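Local structure of protein-glutamine gamma-glutamyltransferase (Pseudomonas aeruginosa PAO1, 6G49) at residues A203-L208 with F252-A257. The protein displays protein-glutamine gamma-glutamyltransferase activity in vitro, which joins glutamine and lysine side chains of proteins, and is critical for the viability of this bacterium. Numbering follows the deposited sequence.
Sequences ALVAAL and FVLRAA
The backbone N of L208 donates to the carbonyl O of L204 at 2.9 Å, a bond of the helical turn that sets these two leucines on one face, where both turn toward residues 252-257. No hydrogen bond crosses between the segments; the junction is made by buried aliphatic side chains, and the two helices run roughly antiparallel, with 145° between their directions. At its middle is methyl CD2 of L254. It meets CG2 of V205 at 3.7 Å, CD2 of L204 at 3.9 Å and CD2 of L208 at 4.0 Å, three branched side chains spaced i, i+1 and i+4 along the opposing helix. L254 does not leave its backbone aimed at that helix, but its end comes nearer; its CG stands anti to the carbonyl carbon (chi1 -68°), and the fork beyond carries CD2 across. The axes of the short segments are 11.1 Å apart, and leucine's branch, one carbon farther out than valine's, lets CD2 reach the facing side chains.

In the transglutaminase-like core, helix 243-256 begins with C243, the probable nucleophile, and strand 286-294 contains the probable active-site residue H287. The present contact lies toward the other end of that helix, where V205 and L254 both also rest on Y292 of the strand, so helix 201-214 packs against helix and sheet together.

L204 divides its work: its side chain and that of L254 pass alongside each other in opposite senses, while CD1 reaches CB of A257 at 3.8 Å. That residue follows the helix end, and its small methyl gives CD1 a place to rest there. One turn along, CD2 of L208 touches CG1 of V253 at 3.9 Å, the beta-branched valine offering a short, broad surface close to its own helix.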
ATOM      1  N   ALA A 203      -9.419   6.022  16.490  1.00 29.42           N
ATOM      2  CA  ALA A 203      -8.807   5.701  17.742  1.00 30.02           C
ATOM      3  C   ALA A 203      -8.231   4.285  17.767  1.00 26.76           C
ATOM      4  O   ALA A 203      -7.161   4.057  18.418  1.00 30.20           O
ATOM      5  CB  ALA A 203      -9.839   5.853  18.862  1.00 33.66           C
ATOM      6  N   LEU A 204      -8.921   3.311  17.153  1.00 25.24           N
ATOM      7  CA  LEU A 204      -8.407   1.977  17.177  1.00 24.50           C
ATOM      8  C   LEU A 204      -7.102   1.926  16.333  1.00 24.27           C
ATOM      9  O   LEU A 204      -6.104   1.293  16.729  1.00 24.57           O
ATOM     10  CB  LEU A 204      -9.480   1.033  16.639  1.00 25.60           C
ATOM     11  CG  LEU A 204      -9.265  -0.436  16.943  1.00 24.11           C
ATOM     12  CD1 LEU A 204     -10.562  -1.211  16.962  1.00 27.73           C
ATOM     13  CD2 LEU A 204      -8.291  -1.104  15.950  1.00 27.07           C
ATOM     14  N   VAL A 205      -7.169   2.513  15.144  1.00 23.42           N
ATOM     15  CA  VAL A 205      -6.001   2.583  14.243  1.00 21.58           C
ATOM     16  C   VAL A 205      -4.832   3.224  15.002  1.00 23.23           C
ATOM     17  O   VAL A 205      -3.686   2.729  14.969  1.00 23.29           O
ATOM     18  CB  VAL A 205      -6.359   3.363  12.979  1.00 22.31           C
ATOM     19  CG1 VAL A 205      -5.089   3.781  12.214  1.00 26.42           C
ATOM     20  CG2 VAL A 205      -7.263   2.498  12.116  1.00 22.51           C
ATOM     21  N   ALA A 206      -5.080   4.343  15.680  1.00 24.70           N
ATOM     22  CA  ALA A 206      -3.982   4.999  16.469  1.00 25.84           C
ATOM     23  C   ALA A 206      -3.406   4.076  17.537  1.00 28.40           C
ATOM     24  O   ALA A 206      -2.188   4.037  17.715  1.00 26.51           O
ATOM     25  CB  ALA A 206      -4.481   6.304  17.064  1.00 28.95           C
ATOM     26  N   ALA A 207      -4.244   3.305  18.234  1.00 24.67           N
ATOM     27  CA  ALA A 207      -3.779   2.428  19.274  1.00 27.54           C
ATOM     28  C   ALA A 207      -2.900   1.317  18.669  1.00 30.09           C
ATOM     29  O   ALA A 207      -1.844   0.916  19.237  1.00 27.01           O
ATOM     30  CB  ALA A 207      -4.953   1.865  20.051  1.00 29.87           C
ATOM     31  N   LEU A 208      -3.311   0.814  17.482  1.00 25.89           N
ATOM     32  CA  LEU A 208      -2.530  -0.182  16.842  1.00 26.16           C
ATOM     33  C   LEU A 208      -1.172   0.380  16.379  1.00 23.92           C
ATOM     34  O   LEU A 208      -0.132  -0.300  16.532  1.00 26.82           O
ATOM     35  CB  LEU A 208      -3.378  -0.739  15.686  1.00 23.72           C
ATOM     36  CG  LEU A 208      -2.852  -1.934  14.933  1.00 26.19           C
ATOM     37  CD1 LEU A 208      -2.368  -3.050  15.831  1.00 26.31           C
ATOM     38  CD2 LEU A 208      -3.942  -2.474  13.992  1.00 27.35           C
ATOM     39  N   PHE A 252      -4.845  -7.302   8.874  1.00 19.28           N
ATOM     40  CA  PHE A 252      -5.454  -8.460   9.565  1.00 18.90           C
ATOM     41  C   PHE A 252      -6.175  -8.006  10.825  1.00 19.76           C
ATOM     42  O   PHE A 252      -7.367  -8.334  11.018  1.00 18.75           O
ATOM     43  CB  PHE A 252      -4.415  -9.517   9.886  1.00 20.08           C
ATOM     44  CG  PHE A 252      -4.990 -10.739  10.540  1.00 18.79           C
ATOM     45  CD1 PHE A 252      -5.355 -10.722  11.873  1.00 21.11           C
ATOM     46  CD2 PHE A 252      -5.163 -11.878   9.796  1.00 19.41           C
ATOM     47  CE1 PHE A 252      -5.925 -11.848  12.454  1.00 21.92           C
ATOM     48  CE2 PHE A 252      -5.732 -13.024  10.373  1.00 22.08           C
ATOM     49  CZ  PHE A 252      -6.082 -13.001  11.709  1.00 20.21           C
ATOM     50  N   VAL A 253      -5.467  -7.278  11.692  1.00 18.89           N
ATOM     51  CA  VAL A 253      -6.021  -6.893  12.989  1.00 20.65           C
ATOM     52  C   VAL A 253      -7.205  -5.964  12.787  1.00 22.33           C
ATOM     53  O   VAL A 253      -8.239  -6.111  13.449  1.00 21.37           O
ATOM     54  CB  VAL A 253      -4.960  -6.287  13.924  1.00 20.54           C
ATOM     55  CG1 VAL A 253      -5.581  -5.758  15.215  1.00 26.03           C
ATOM     56  CG2 VAL A 253      -3.928  -7.319  14.232  1.00 20.10           C
ATOM     57  N   LEU A 254      -7.124  -5.027  11.818  1.00 17.68           N
ATOM     58  CA  LEU A 254      -8.260  -4.117  11.549  1.00 19.30           C
ATOM     59  C   LEU A 254      -9.487  -4.911  11.096  1.00 19.69           C
ATOM     60  O   LEU A 254     -10.610  -4.664  11.618  1.00 19.68           O
ATOM     61  CB  LEU A 254      -7.869  -3.046  10.527  1.00 18.27           C
ATOM     62  CG  LEU A 254      -6.838  -2.014  10.972  1.00 19.97           C
ATOM     63  CD1 LEU A 254      -6.521  -1.086   9.828  1.00 19.62           C
ATOM     64  CD2 LEU A 254      -7.265  -1.222  12.198  1.00 25.02           C
ATOM     65  N   ARG A 255      -9.320  -5.856  10.203  1.00 18.66           N
ATOM     66  CA  ARG A 255     -10.434  -6.613   9.721  1.00 19.47           C
ATOM     67  C   ARG A 255     -11.021  -7.430  10.869  1.00 21.97           C
ATOM     68  O   ARG A 255     -12.289  -7.563  10.963  1.00 21.16           O
ATOM     69  CB  ARG A 255     -10.021  -7.605   8.656  1.00 19.08           C
ATOM     70  CG  ARG A 255      -9.668  -6.950   7.326  1.00 17.64           C
ATOM     71  CD  ARG A 255      -9.537  -7.974   6.240  1.00 17.31           C
ATOM     72  NE  ARG A 255      -9.292  -7.330   4.933  1.00 18.07           N
ATOM     73  CZ  ARG A 255      -9.283  -7.907   3.765  1.00 17.36           C
ATOM     74  NH1 ARG A 255      -9.430  -9.221   3.620  1.00 19.05           N
ATOM     75  NH2 ARG A 255      -9.169  -7.118   2.672  1.00 16.95           N
ATOM     76  N   ALA A 256     -10.159  -7.987  11.718  1.00 19.19           N
ATOM     77  CA  ALA A 256     -10.641  -8.813  12.854  1.00 20.88           C
ATOM     78  C   ALA A 256     -11.373  -7.939  13.867  1.00 23.99           C
ATOM     79  O   ALA A 256     -12.210  -8.502  14.634  1.00 24.93           O
ATOM     80  CB  ALA A 256      -9.533  -9.610  13.466  1.00 22.08           C
ATOM     81  N   ALA A 257     -11.120  -6.645  13.913  1.00 22.24           N
ATOM     82  CA  ALA A 257     -11.795  -5.691  14.777  1.00 21.90           C
ATOM     83  C   ALA A 257     -13.051  -5.101  14.105  1.00 23.18           C
ATOM     84  O   ALA A 257     -13.636  -4.180  14.626  1.00 25.96           O
ATOM     85  CB  ALA A 257     -10.886  -4.556  15.143  1.00 22.84           C
TER